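PDB 5N3U: phycocyanobilin lyase subunit alpha, which associates with the CpcF subunit to form a lyase that is probably required for attaching the phycocyanobilin chromophore to the phycocyanin alpha chain, the CpcA product. Local coordinates for residues E20-N25 against Y35-W40; A54-L59 against R87-G92; S111-K116 against A182-Y187; Q146-V151 against Q168-H173. One frame throughout, in Å; residues are numbered along the deposited sequence.

Contact 1. Residues E20-N25 against Y35-W40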
loop_
_atom_site.group_PDB
_atom_site.type_symbol
_atom_site.label_atom_id
_atom_site.label_comp_id
_atom_site.label_asym_id
_atom_site.label_seq_id
_atom_site.Cartn_x
_atom_site.Cartn_y
_atom_site.Cartn_z
ATOM N N GLU A 20 16.847 1.908 -18.207
ATOM C CA GLU A 20 17.534 2.728 -19.204
ATOM C C GLU A 20 16.947 4.084 -19.171
ATOM O O GLU A 20 17.645 5.103 -19.237
ATOM C CB GLU A 20 17.451 2.113 -20.655
ATOM C CG GLU A 20 17.582 0.567 -20.666
ATOM C CD GLU A 20 16.348 -0.166 -20.070
ATOM O OE1 GLU A 20 15.214 0.145 -20.487
ATOM O OE2 GLU A 20 16.475 -1.038 -19.193
ATOM N N LEU A 21 15.632 4.135 -19.057
ATOM C CA LEU A 21 14.979 5.445 -19.088
ATOM C C LEU A 21 15.213 6.232 -17.792
ATOM O O LEU A 21 15.481 7.420 -17.816
ATOM C CB LEU A 21 13.502 5.243 -19.329
ATOM C CG LEU A 21 12.681 6.434 -19.747
ATOM C CD1 LEU A 21 13.351 7.381 -20.739
ATOM C CD2 LEU A 21 11.376 5.822 -20.266
ATOM N N ALA A 22 15.200 5.516 -16.682
ATOM C CA ALA A 22 15.541 6.168 -15.393
ATOM C C ALA A 22 16.936 6.709 -15.441
ATOM O O ALA A 22 17.185 7.808 -15.037
ATOM C CB ALA A 22 15.493 5.136 -14.282
ATOM N N ILE A 23 17.858 5.904 -15.953
ATOM C CA ILE A 23 19.244 6.372 -16.044
ATOM C C ILE A 23 19.339 7.559 -16.890
ATOM O O ILE A 23 19.946 8.542 -16.452
ATOM C CB ILE A 23 20.226 5.312 -16.514
ATOM C CG1 ILE A 23 20.340 4.201 -15.468
ATOM C CG2 ILE A 23 21.598 5.919 -16.689
ATOM C CD1 ILE A 23 20.815 2.885 -15.994
ATOM N N ALA A 24 18.699 7.539 -18.078
ATOM C CA ALA A 24 18.709 8.780 -18.916
ATOM C C ALA A 24 18.123 10.019 -18.249
ATOM O O ALA A 24 18.657 11.163 -18.296
ATOM C CB ALA A 24 17.960 8.506 -20.204
ATOM N N ASN A 25 16.979 9.800 -17.621
ATOM C CA ASN A 25 16.309 10.871 -16.928
ATOM C C ASN A 25 17.155 11.517 -15.832
ATOM O O ASN A 25 16.886 12.650 -15.463
ATOM C CB ASN A 25 14.987 10.366 -16.348
ATOM C CG ASN A 25 13.886 10.148 -17.416
ATOM O OD1 ASN A 25 13.948 10.674 -18.511
ATOM N ND2 ASN A 25 12.886 9.417 -17.063
ATOM N N TYR A 35 15.021 13.853 -9.916
ATOM C CA TYR A 35 14.782 13.488 -8.499
ATOM C C TYR A 35 14.013 12.179 -8.428
ATOM O O TYR A 35 14.347 11.308 -7.687
ATOM C CB TYR A 35 14.058 14.651 -7.818
ATOM C CG TYR A 35 13.757 14.513 -6.370
ATOM C CD1 TYR A 35 14.699 14.888 -5.419
ATOM C CD2 TYR A 35 12.523 14.014 -5.910
ATOM C CE1 TYR A 35 14.439 14.770 -4.063
ATOM C CE2 TYR A 35 12.234 13.935 -4.521
ATOM C CZ TYR A 35 13.183 14.318 -3.632
ATOM O OH TYR A 35 13.007 14.210 -2.277
ATOM N N TYR A 36 12.968 12.057 -9.221
ATOM C CA TYR A 36 12.127 10.903 -9.222
ATOM C C TYR A 36 12.911 9.710 -9.705
ATOM O O TYR A 36 12.889 8.624 -9.121
ATOM C CB TYR A 36 10.879 11.177 -10.081
ATOM C CG TYR A 36 9.962 9.992 -10.039
ATOM C CD1 TYR A 36 10.116 8.978 -10.927
ATOM C CD2 TYR A 36 8.975 9.890 -9.065
ATOM C CE1 TYR A 36 9.343 7.881 -10.903
ATOM C CE2 TYR A 36 8.150 8.784 -9.006
ATOM C CZ TYR A 36 8.345 7.794 -9.954
ATOM O OH TYR A 36 7.605 6.712 -9.943
ATOM N N ALA A 37 13.695 9.913 -10.743
ATOM C CA ALA A 37 14.445 8.797 -11.301
ATOM C C ALA A 37 15.471 8.220 -10.361
ATOM O O ALA A 37 15.635 7.042 -10.285
ATOM C CB ALA A 37 15.120 9.247 -12.602
ATOM N N ALA A 38 16.209 9.042 -9.669
ATOM C CA ALA A 38 17.078 8.589 -8.605
ATOM C C ALA A 38 16.361 7.823 -7.515
ATOM O O ALA A 38 16.846 6.741 -7.152
ATOM C CB ALA A 38 17.800 9.751 -7.970
ATOM N N TRP A 39 15.188 8.294 -7.028
ATOM C CA TRP A 39 14.394 7.460 -6.119
ATOM C C TRP A 39 14.003 6.128 -6.741
ATOM O O TRP A 39 14.130 5.077 -6.138
ATOM C CB TRP A 39 13.104 8.281 -5.682
ATOM C CG TRP A 39 12.152 7.458 -4.942
ATOM C CD1 TRP A 39 12.123 7.251 -3.613
ATOM C CD2 TRP A 39 11.070 6.744 -5.473
ATOM N NE1 TRP A 39 11.176 6.371 -3.303
ATOM C CE2 TRP A 39 10.486 6.037 -4.403
ATOM C CE3 TRP A 39 10.576 6.575 -6.753
ATOM C CZ2 TRP A 39 9.377 5.217 -4.551
ATOM C CZ3 TRP A 39 9.455 5.737 -6.924
ATOM C CH2 TRP A 39 8.888 5.052 -5.820
ATOM N N TRP A 40 13.550 6.151 -8.013
ATOM C CA TRP A 40 13.110 4.944 -8.667
ATOM C C TRP A 40 14.208 3.897 -8.766
ATOM O O TRP A 40 13.979 2.686 -8.561
ATOM C CB TRP A 40 12.559 5.281 -10.029
ATOM C CG TRP A 40 11.833 4.213 -10.747
ATOM C CD1 TRP A 40 10.490 4.011 -10.827
ATOM C CD2 TRP A 40 12.422 3.256 -11.638
ATOM N NE1 TRP A 40 10.201 2.925 -11.652
ATOM C CE2 TRP A 40 11.383 2.437 -12.140
ATOM C CE3 TRP A 40 13.731 2.976 -12.004
ATOM C CZ2 TRP A 40 11.618 1.382 -13.036
ATOM C CZ3 TRP A 40 13.971 1.888 -12.890
ATOM C CH2 TRP A 40 12.903 1.126 -13.399
#

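Contact 2. Residues A54-L59 against R87-G92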
loop_
_atom_site.group_PDB
_atom_site.type_symbol
_atom_site.label_atom_id
_atom_site.label_comp_id
_atom_site.label_asym_id
_atom_site.label_seq_id
_atom_site.Cartn_x
_atom_site.Cartn_y
_atom_site.Cartn_z
ATOM N N ALA A 54 25.933 6.556 -12.934
ATOM C CA ALA A 54 25.069 7.749 -13.037
ATOM C C ALA A 54 24.689 8.350 -11.677
ATOM O O ALA A 54 24.643 9.602 -11.482
ATOM C CB ALA A 54 23.816 7.385 -13.825
ATOM N N LEU A 55 24.424 7.477 -10.728
ATOM C CA LEU A 55 24.100 7.994 -9.376
ATOM C C LEU A 55 25.308 8.608 -8.700
ATOM O O LEU A 55 25.195 9.653 -8.028
ATOM C CB LEU A 55 23.467 6.904 -8.539
ATOM C CG LEU A 55 22.078 6.516 -8.972
ATOM C CD1 LEU A 55 21.714 5.170 -8.423
ATOM C CD2 LEU A 55 21.039 7.580 -8.598
ATOM N N ILE A 56 26.483 8.006 -8.888
ATOM C CA ILE A 56 27.697 8.586 -8.395
ATOM C C ILE A 56 27.910 9.947 -8.937
ATOM O O ILE A 56 28.244 10.853 -8.184
ATOM C CB ILE A 56 28.903 7.660 -8.652
ATOM C CG1 ILE A 56 28.731 6.421 -7.793
ATOM C CG2 ILE A 56 30.255 8.428 -8.414
ATOM C CD1 ILE A 56 29.634 5.229 -8.074
ATOM N N ALA A 57 27.698 10.138 -10.240
ATOM C CA ALA A 57 27.855 11.459 -10.814
ATOM C C ALA A 57 26.876 12.479 -10.187
ATOM O O ALA A 57 27.200 13.617 -9.913
ATOM C CB ALA A 57 27.654 11.368 -12.313
ATOM N N ALA A 58 25.666 12.023 -9.901
ATOM C CA ALA A 58 24.642 12.896 -9.303
ATOM C C ALA A 58 24.970 13.288 -7.882
ATOM O O ALA A 58 24.445 14.289 -7.388
ATOM C CB ALA A 58 23.342 12.153 -9.384
ATOM N N LEU A 59 25.919 12.586 -7.235
ATOM C CA LEU A 59 26.465 13.089 -5.968
ATOM C C LEU A 59 27.181 14.459 -6.068
ATOM O O LEU A 59 27.327 15.151 -5.085
ATOM C CB LEU A 59 27.351 12.089 -5.292
ATOM C CG LEU A 59 26.837 10.724 -4.932
ATOM C CD1 LEU A 59 27.901 9.877 -4.308
ATOM C CD2 LEU A 59 25.696 10.862 -3.948
ATOM N N ARG A 87 30.147 -1.156 -3.848
ATOM C CA ARG A 87 31.142 -0.391 -3.091
ATOM C C ARG A 87 31.989 0.553 -3.931
ATOM O O ARG A 87 32.740 1.379 -3.413
ATOM C CB ARG A 87 31.998 -1.332 -2.315
ATOM C CG ARG A 87 31.233 -2.134 -1.293
ATOM C CD ARG A 87 32.198 -2.965 -0.481
ATOM N NE ARG A 87 31.535 -3.559 0.672
ATOM C CZ ARG A 87 32.161 -4.000 1.754
ATOM N NH1 ARG A 87 33.511 -3.912 1.890
ATOM N NH2 ARG A 87 31.427 -4.559 2.715
ATOM N N LYS A 88 31.842 0.504 -5.236
ATOM C CA LYS A 88 32.348 1.611 -6.031
ATOM C C LYS A 88 31.881 2.957 -5.593
ATOM O O LYS A 88 32.531 3.988 -5.850
ATOM C CB LYS A 88 31.823 1.436 -7.474
ATOM C CG LYS A 88 32.450 2.384 -8.444
ATOM C CD LYS A 88 32.138 2.065 -9.915
ATOM C CE LYS A 88 32.829 3.211 -10.662
ATOM N NZ LYS A 88 32.584 3.261 -12.116
ATOM N N ALA A 89 30.666 2.978 -4.985
ATOM C CA ALA A 89 30.115 4.238 -4.462
ATOM C C ALA A 89 30.764 4.837 -3.238
ATOM O O ALA A 89 30.434 6.006 -2.836
ATOM C CB ALA A 89 28.626 4.006 -4.193
ATOM N N VAL A 90 31.611 4.052 -2.554
ATOM C CA VAL A 90 32.057 4.402 -1.233
ATOM C C VAL A 90 32.785 5.706 -1.202
ATOM O O VAL A 90 32.463 6.562 -0.394
ATOM C CB VAL A 90 32.762 3.239 -0.545
ATOM C CG1 VAL A 90 33.551 3.641 0.696
ATOM C CG2 VAL A 90 31.752 2.186 -0.154
ATOM N N PRO A 91 33.750 5.946 -2.126
ATOM C CA PRO A 91 34.454 7.192 -2.059
ATOM C C PRO A 91 33.583 8.452 -2.249
ATOM O O PRO A 91 33.756 9.436 -1.504
ATOM C CB PRO A 91 35.528 7.042 -3.152
ATOM C CG PRO A 91 35.746 5.600 -3.204
ATOM C CD PRO A 91 34.405 5.000 -3.027
ATOM N N GLY A 92 32.679 8.409 -3.194
ATOM C CA GLY A 92 31.746 9.508 -3.387
ATOM C C GLY A 92 30.842 9.723 -2.188
ATOM O O GLY A 92 30.561 10.858 -1.805
#

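Contact 3. Residues S111-K116 against A182-Y187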
loop_
_atom_site.group_PDB
_atom_site.type_symbol
_atom_site.label_atom_id
_atom_site.label_comp_id
_atom_site.label_asym_id
_atom_site.label_seq_id
_atom_site.Cartn_x
_atom_site.Cartn_y
_atom_site.Cartn_z
ATOM N N SER A 111 23.708 5.135 3.839
ATOM C CA SER A 111 24.159 4.232 2.773
ATOM C C SER A 111 25.493 3.561 3.083
ATOM O O SER A 111 25.658 2.414 2.802
ATOM C CB SER A 111 24.217 5.049 1.478
ATOM O OG SER A 111 22.876 5.331 1.133
ATOM N N LEU A 112 26.415 4.253 3.728
ATOM C CA LEU A 112 27.666 3.652 4.169
ATOM C C LEU A 112 27.414 2.589 5.205
ATOM O O LEU A 112 28.101 1.574 5.216
ATOM C CB LEU A 112 28.613 4.709 4.665
ATOM C CG LEU A 112 29.146 5.569 3.540
ATOM C CD1 LEU A 112 29.790 6.828 4.037
ATOM C CD2 LEU A 112 30.193 4.828 2.683
ATOM N N GLU A 113 26.424 2.772 6.084
ATOM C CA GLU A 113 26.046 1.686 6.992
ATOM C C GLU A 113 25.549 0.415 6.192
ATOM O O GLU A 113 25.785 -0.691 6.621
ATOM C CB GLU A 113 24.944 2.164 7.893
ATOM C CG GLU A 113 24.484 1.190 8.990
ATOM C CD GLU A 113 23.530 0.075 8.556
ATOM O OE1 GLU A 113 22.800 0.181 7.506
ATOM O OE2 GLU A 113 23.551 -0.967 9.285
ATOM N N MET A 114 24.819 0.596 5.109
ATOM C CA MET A 114 24.292 -0.478 4.323
ATOM C C MET A 114 25.392 -1.154 3.545
ATOM O O MET A 114 25.419 -2.390 3.444
ATOM C CB MET A 114 23.203 0.019 3.389
ATOM C CG MET A 114 21.971 0.503 4.108
ATOM S SD MET A 114 20.777 1.157 2.876
ATOM C CE MET A 114 20.225 -0.345 2.268
ATOM N N LEU A 115 26.371 -0.392 3.096
ATOM C CA LEU A 115 27.470 -0.989 2.279
ATOM C C LEU A 115 28.525 -1.684 3.109
ATOM O O LEU A 115 29.238 -2.513 2.580
ATOM C CB LEU A 115 28.086 0.057 1.424
ATOM C CG LEU A 115 27.170 0.616 0.361
ATOM C CD1 LEU A 115 27.641 1.845 -0.349
ATOM C CD2 LEU A 115 26.852 -0.439 -0.655
ATOM N N LYS A 116 28.643 -1.360 4.404
ATOM C CA LYS A 116 29.517 -2.061 5.348
ATOM C C LYS A 116 30.997 -1.914 5.038
ATOM O O LYS A 116 31.757 -2.732 5.459
ATOM C CB LYS A 116 29.285 -3.596 5.469
ATOM C CG LYS A 116 27.932 -4.146 5.540
ATOM C CD LYS A 116 27.214 -3.853 6.777
ATOM C CE LYS A 116 25.774 -4.398 6.644
ATOM N NZ LYS A 116 24.835 -3.350 7.201
ATOM N N ALA A 182 23.818 4.141 19.707
ATOM C CA ALA A 182 25.045 3.922 20.430
ATOM C C ALA A 182 25.014 2.507 21.069
ATOM O O ALA A 182 26.009 1.800 21.020
ATOM C CB ALA A 182 25.231 4.975 21.500
ATOM N N ALA A 183 23.845 2.079 21.541
ATOM C CA ALA A 183 23.704 0.682 22.074
ATOM C C ALA A 183 23.941 -0.350 21.046
ATOM O O ALA A 183 24.727 -1.281 21.199
ATOM C CB ALA A 183 22.371 0.507 22.691
ATOM N N ARG A 184 23.371 -0.120 19.865
ATOM C CA ARG A 184 23.689 -0.993 18.759
ATOM C C ARG A 184 25.077 -1.072 18.342
ATOM O O ARG A 184 25.652 -2.168 18.149
ATOM C CB ARG A 184 22.801 -0.614 17.546
ATOM C CG ARG A 184 23.074 -1.414 16.312
ATOM C CD ARG A 184 22.498 -0.552 15.216
ATOM N NE ARG A 184 22.195 -1.105 13.899
ATOM C CZ ARG A 184 23.029 -1.296 12.911
ATOM N NH1 ARG A 184 24.382 -1.166 13.036
ATOM N NH2 ARG A 184 22.476 -1.720 11.773
ATOM N N ALA A 185 25.694 0.073 18.176
ATOM C CA ALA A 185 27.081 0.084 17.822
ATOM C C ALA A 185 27.983 -0.529 18.908
ATOM O O ALA A 185 28.895 -1.311 18.616
ATOM C CB ALA A 185 27.543 1.463 17.540
ATOM N N MET A 186 27.666 -0.220 20.158
ATOM C CA MET A 186 28.485 -0.785 21.214
ATOM C C MET A 186 28.431 -2.320 21.232
ATOM O O MET A 186 29.461 -2.999 21.426
ATOM C CB MET A 186 28.062 -0.170 22.527
ATOM C CG MET A 186 28.580 1.273 22.779
ATOM S SD MET A 186 30.335 1.477 22.703
ATOM C CE MET A 186 30.899 0.564 24.219
ATOM N N TYR A 187 27.247 -2.858 21.087
ATOM C CA TYR A 187 27.125 -4.304 20.954
ATOM C C TYR A 187 27.897 -4.888 19.775
ATOM O O TYR A 187 28.664 -5.870 19.884
ATOM C CB TYR A 187 25.696 -4.717 20.896
ATOM C CG TYR A 187 25.610 -6.251 20.932
ATOM C CD1 TYR A 187 25.680 -7.010 19.752
ATOM C CD2 TYR A 187 25.508 -6.918 22.134
ATOM C CE1 TYR A 187 25.619 -8.407 19.791
ATOM C CE2 TYR A 187 25.448 -8.312 22.186
ATOM C CZ TYR A 187 25.518 -9.047 21.023
ATOM O OH TYR A 187 25.472 -10.421 21.037
#

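Contact 4. Residues Q146-V151 against Q168-H173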
loop_
_atom_site.group_PDB
_atom_site.type_symbol
_atom_site.label_atom_id
_atom_site.label_comp_id
_atom_site.label_asym_id
_atom_site.label_seq_id
_atom_site.Cartn_x
_atom_site.Cartn_y
_atom_site.Cartn_z
ATOM N N GLN A 146 24.717 16.913 13.597
ATOM C CA GLN A 146 25.182 15.860 12.701
ATOM C C GLN A 146 24.221 14.713 12.796
ATOM O O GLN A 146 23.435 14.633 13.716
ATOM C CB GLN A 146 26.619 15.401 13.058
ATOM C CG GLN A 146 27.739 16.435 12.953
ATOM C CD GLN A 146 27.951 16.828 11.535
ATOM O OE1 GLN A 146 27.396 16.232 10.620
ATOM N NE2 GLN A 146 28.791 17.765 11.326
ATOM N N PRO A 147 24.187 13.839 11.769
ATOM C CA PRO A 147 23.280 12.705 11.790
ATOM C C PRO A 147 23.878 11.629 12.682
ATOM O O PRO A 147 24.429 10.610 12.217
ATOM C CB PRO A 147 23.219 12.263 10.313
ATOM C CG PRO A 147 24.551 12.637 9.773
ATOM C CD PRO A 147 24.893 13.934 10.480
ATOM N N TYR A 148 23.822 11.865 13.985
ATOM C CA TYR A 148 24.516 10.945 14.915
ATOM C C TYR A 148 23.980 9.546 14.856
ATOM O O TYR A 148 24.770 8.570 14.926
ATOM C CB TYR A 148 24.436 11.519 16.361
ATOM C CG TYR A 148 25.277 12.795 16.534
ATOM C CD1 TYR A 148 26.663 12.737 16.533
ATOM C CD2 TYR A 148 24.675 14.024 16.641
ATOM C CE1 TYR A 148 27.415 13.839 16.734
ATOM C CE2 TYR A 148 25.418 15.166 16.758
ATOM C CZ TYR A 148 26.763 15.093 16.806
ATOM O OH TYR A 148 27.543 16.201 16.928
ATOM N N GLU A 149 22.672 9.397 14.761
ATOM C CA GLU A 149 22.097 8.099 14.680
ATOM C C GLU A 149 22.735 7.242 13.593
ATOM O O GLU A 149 23.194 6.125 13.838
ATOM C CB GLU A 149 20.578 8.212 14.509
ATOM C CG GLU A 149 19.814 6.883 14.347
ATOM C CD GLU A 149 18.263 7.054 14.338
ATOM O OE1 GLU A 149 17.765 8.197 14.332
ATOM O OE2 GLU A 149 17.515 6.045 14.462
ATOM N N ALA A 150 22.727 7.758 12.356
ATOM C CA ALA A 150 23.293 7.036 11.204
ATOM C C ALA A 150 24.748 6.883 11.314
ATOM O O ALA A 150 25.278 5.837 10.957
ATOM C CB ALA A 150 22.949 7.833 9.950
ATOM N N VAL A 151 25.460 7.846 11.846
ATOM C CA VAL A 151 26.911 7.743 11.948
ATOM C C VAL A 151 27.323 6.623 12.928
ATOM O O VAL A 151 28.252 5.821 12.681
ATOM C CB VAL A 151 27.558 9.075 12.402
ATOM C CG1 VAL A 151 28.983 8.902 12.895
ATOM C CG2 VAL A 151 27.479 10.127 11.261
ATOM N N GLN A 168 30.960 5.255 23.029
ATOM C CA GLN A 168 30.401 4.927 24.339
ATOM C C GLN A 168 29.698 6.057 25.088
ATOM O O GLN A 168 28.617 5.869 25.541
ATOM C CB GLN A 168 31.512 4.353 25.217
ATOM C CG GLN A 168 30.978 3.836 26.536
ATOM C CD GLN A 168 31.953 2.812 27.209
ATOM O OE1 GLN A 168 33.020 2.495 26.672
ATOM N NE2 GLN A 168 31.523 2.228 28.310
ATOM N N PRO A 169 30.244 7.308 25.055
ATOM C CA PRO A 169 29.566 8.437 25.649
ATOM C C PRO A 169 28.159 8.743 25.112
ATOM O O PRO A 169 27.250 9.246 25.813
ATOM C CB PRO A 169 30.540 9.563 25.358
ATOM C CG PRO A 169 31.828 8.917 25.312
ATOM C CD PRO A 169 31.548 7.664 24.567
ATOM N N PHE A 170 27.907 8.401 23.839
ATOM C CA PHE A 170 26.587 8.630 23.263
ATOM C C PHE A 170 25.526 7.777 23.847
ATOM O O PHE A 170 24.324 8.037 23.649
ATOM C CB PHE A 170 26.617 8.503 21.712
ATOM C CG PHE A 170 27.327 9.681 21.039
ATOM C CD1 PHE A 170 28.688 9.728 20.987
ATOM C CD2 PHE A 170 26.602 10.770 20.598
ATOM C CE1 PHE A 170 29.343 10.813 20.412
ATOM C CE2 PHE A 170 27.240 11.877 20.010
ATOM C CZ PHE A 170 28.591 11.880 19.906
ATOM N N LEU A 171 25.898 6.766 24.649
ATOM C CA LEU A 171 24.821 6.086 25.343
ATOM C C LEU A 171 24.050 7.002 26.299
ATOM O O LEU A 171 22.943 6.611 26.713
ATOM C CB LEU A 171 25.351 4.885 26.147
ATOM C CG LEU A 171 25.921 3.715 25.367
ATOM C CD1 LEU A 171 26.921 2.913 26.221
ATOM C CD2 LEU A 171 24.799 2.790 24.831
ATOM N N GLU A 172 24.661 8.125 26.726
ATOM C CA GLU A 172 24.005 9.157 27.602
ATOM C C GLU A 172 23.563 10.401 26.867
ATOM O O GLU A 172 23.176 11.384 27.465
ATOM C CB GLU A 172 24.951 9.512 28.826
ATOM C CG GLU A 172 25.245 8.203 29.576
ATOM C CD GLU A 172 25.980 8.347 30.923
ATOM O OE1 GLU A 172 26.696 9.369 31.064
ATOM O OE2 GLU A 172 25.885 7.421 31.809
ATOM N N HIS A 173 23.537 10.335 25.535
ATOM C CA HIS A 173 22.987 11.467 24.790
ATOM C C HIS A 173 21.526 11.682 25.204
ATOM O O HIS A 173 20.793 10.730 25.440
ATOM C CB HIS A 173 23.095 11.193 23.266
ATOM C CG HIS A 173 22.880 12.422 22.446
ATOM N ND1 HIS A 173 21.634 12.897 22.176
ATOM C CD2 HIS A 173 23.738 13.280 21.888
ATOM C CE1 HIS A 173 21.720 14.033 21.497
ATOM N NE2 HIS A 173 22.996 14.269 21.308
#

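Contact 1. Residues E20-N25 against Y35-W40
Ala22 meets Ala37 and Trp40 where helix 19-25 crosses helix 31-43, the axes of the two segments running at 137° and coming within 8.4 Å. The tight part is where the alanines lie: with CA atoms 5.0 Å apart, Ala37 CB settles 3.5 Å from the carbonyl O of Ala22 and 3.9 Å from CB of Asn25. A methyl suits both places: a bulkier group at Ala37 would press on the Ala22 carbonyl, one at Ala22 on the indole of Trp40. Ala22 CB reaches Trp40 CE3 at 3.6 Å, approaching the indole obliquely at its six-membered ring. Trp40 brings that ring over by keeping CG anti to the backbone N (chi1 -169°), and Tyr44 stacks on the indole, while Leu17 from the preceding loop packs against Trp40 and Asn25. The other side of helix 19-25 is looser: Glu20 and Ala24 are exposed, their CB atoms directed away from helix 31-43, and Glu20 OE1 bonds back to Thr18. On helix 31-43, Tyr36 and Trp39 pack instead on Ala103 and Thr104 of the lyase beta subunit. With no hydrogen bond between the segments, the crossing rests on apolar fit, and its closeness on the small size of the alanines.

Contact 2. Residues A54-L59 against R87-G92
Ile56 drives its terminal methyl against the backbone of the facing turn: CD1 lies 3.8 Å from Ala89 CA and 3.9 Å from Lys88 O, with Lys88 CG at 4.0 Å. The long branch can reach that far because CG1 stands beside the backbone N (chi1 -67°) and the chain then runs on extended. One turn further, Leu59 CD1 comes to 3.6 Å from Gly92 C. Glycine suits this place, since a beta carbon there would point at Leu59 and fall only about 3.1 Å from its CD1; bare backbone lets the leucine methyl come down onto the helix itself. Ala89, with only a methyl, lets Ile56 CD1 come down to its CA.

Outside this first shell, Leu59 is backed by Ala78 and Leu81 of helix 72-83. Lys88 carries its aliphatic stem past Ile56 and sends its ammonium group on to a salt bridge with Asp53, so its stem serves the apolar contact while its charge is paired beyond it. Its backbone N is held by Asn86 OD1. Behind the turn, Val90 packs on Leu112 and Leu115 of helix 102-115. The contact thus joins the end of helix 49-58 to the start of helix 90-96 within the HEAT-like array. Methyl ends of branched side chains against small residues and backbone imply shape-matched packing, with Lys88 and Asp53 adding a charged clasp at its solvent edge.

Contact 3. Residues S111-K116 against A182-Y187
Glu113 and Arg184 both send CG away from their own backbone N, but they cover the distance differently: the glutamate chain bends at chi2 (-80°), whereas the arginine stays extended as far as NE. That long reach is needed, because the nearest CA atoms of the two segments, those of Glu113 and Ala185, are 11.0 Å apart. Arg184 NH2 donates to Glu113 OE2 at 2.8 Å in a salt bridge that is far from straight, the N-H...O angle being 138°. The carboxylate and guanidinium planes are turned 74° apart, and NH2 meets the oxygen from above the carboxylate plane, so this is a single-point bridge and not a flat two-bond pairing.

Lys116, just past the end of helix 102-115 and with positive phi, curls back over the same group. Its NZ bonds to Glu113 O at 2.9 Å and lies 3.4 Å from Glu113 OE2. The two cations, 5.4 Å apart between Lys116 NZ and Arg184 NH2, share one carboxylate oxygen. Helix 148-157 sits alongside, with Ala154 and Ala157 against the Glu113 side chain, and Asp217 binds Arg184 NE. A leucine in place of Arg184 would probably cost Asp217 its salt bridge to this side chain and leave Glu113 with Lys116 alone within the network. The alternation of acids and bases implies an electrostatic tie between separate parts of the HEAT-repeat array, in which the buried arginine's charge is probably balanced by acids at two points.

Contact 4. Residues Q146-V151 against Q168-H173
Tyr148 opens helix 148-157 and Phe170 lies in helical turns that lack the regular bonds, with CA atoms 8.9 Å apart, a separation within this HEAT-repeat region that two large side chains must bridge. The CB atoms of both residues point toward the facing segment, and the side chains cross at about a right angle. Each ring is carried across with CG beside the backbone N and anti to the carbonyl carbon (chi1 -69° in Tyr148). Tyr148 CD1 approaches Phe170 CE2 to 3.6 Å, while Tyr148 CE1 lies 3.9 Å from Phe170 CZ. The ring centroids are 5.3 Å apart and the planes make 32°, an oblique pairing. Aromatic residues suit these places because they combine reach with flat, apolar bulk. Leu128 and Ala135 pack on Tyr148; Val178 and Ala182 of helix 176-190 pack on Phe170. His173 NE2 bonds to Ala135 O. An alanine at Tyr148 would probably open a gap beside CE2 and CZ of Phe170 and let that ring tilt. Pro147 takes the N-cap position and centres an inverse gamma turn, its fixed ring suiting the sharp bend. This brings Gln146 CB 3.8 Å above the Tyr148 ring plane, on the far side from Phe170.

Contact 4 is the fully buried one; contacts 1, 2 and 3 are each partly buried, and contact 1 lies near the end of the array, its centre about 22 Å from the chain's centre, against about 8 Å for contact 3. Contacts 1 and 2 are continuous through consecutive helices 31-43 and 49-58, where Ala38 packs on Leu55. Contact 2 passes to contact 3 through the Arg87 guanidinium at the backbone of Leu115 and Lys116, and contact 3 to contact 4 through Leu171 against Ala183. Their chemistry changes along the way: small residues permit close approach in contacts 1 and 2, paired aromatics span a wider backbone spacing in contact 4, and contact 3 covers its distance with charge.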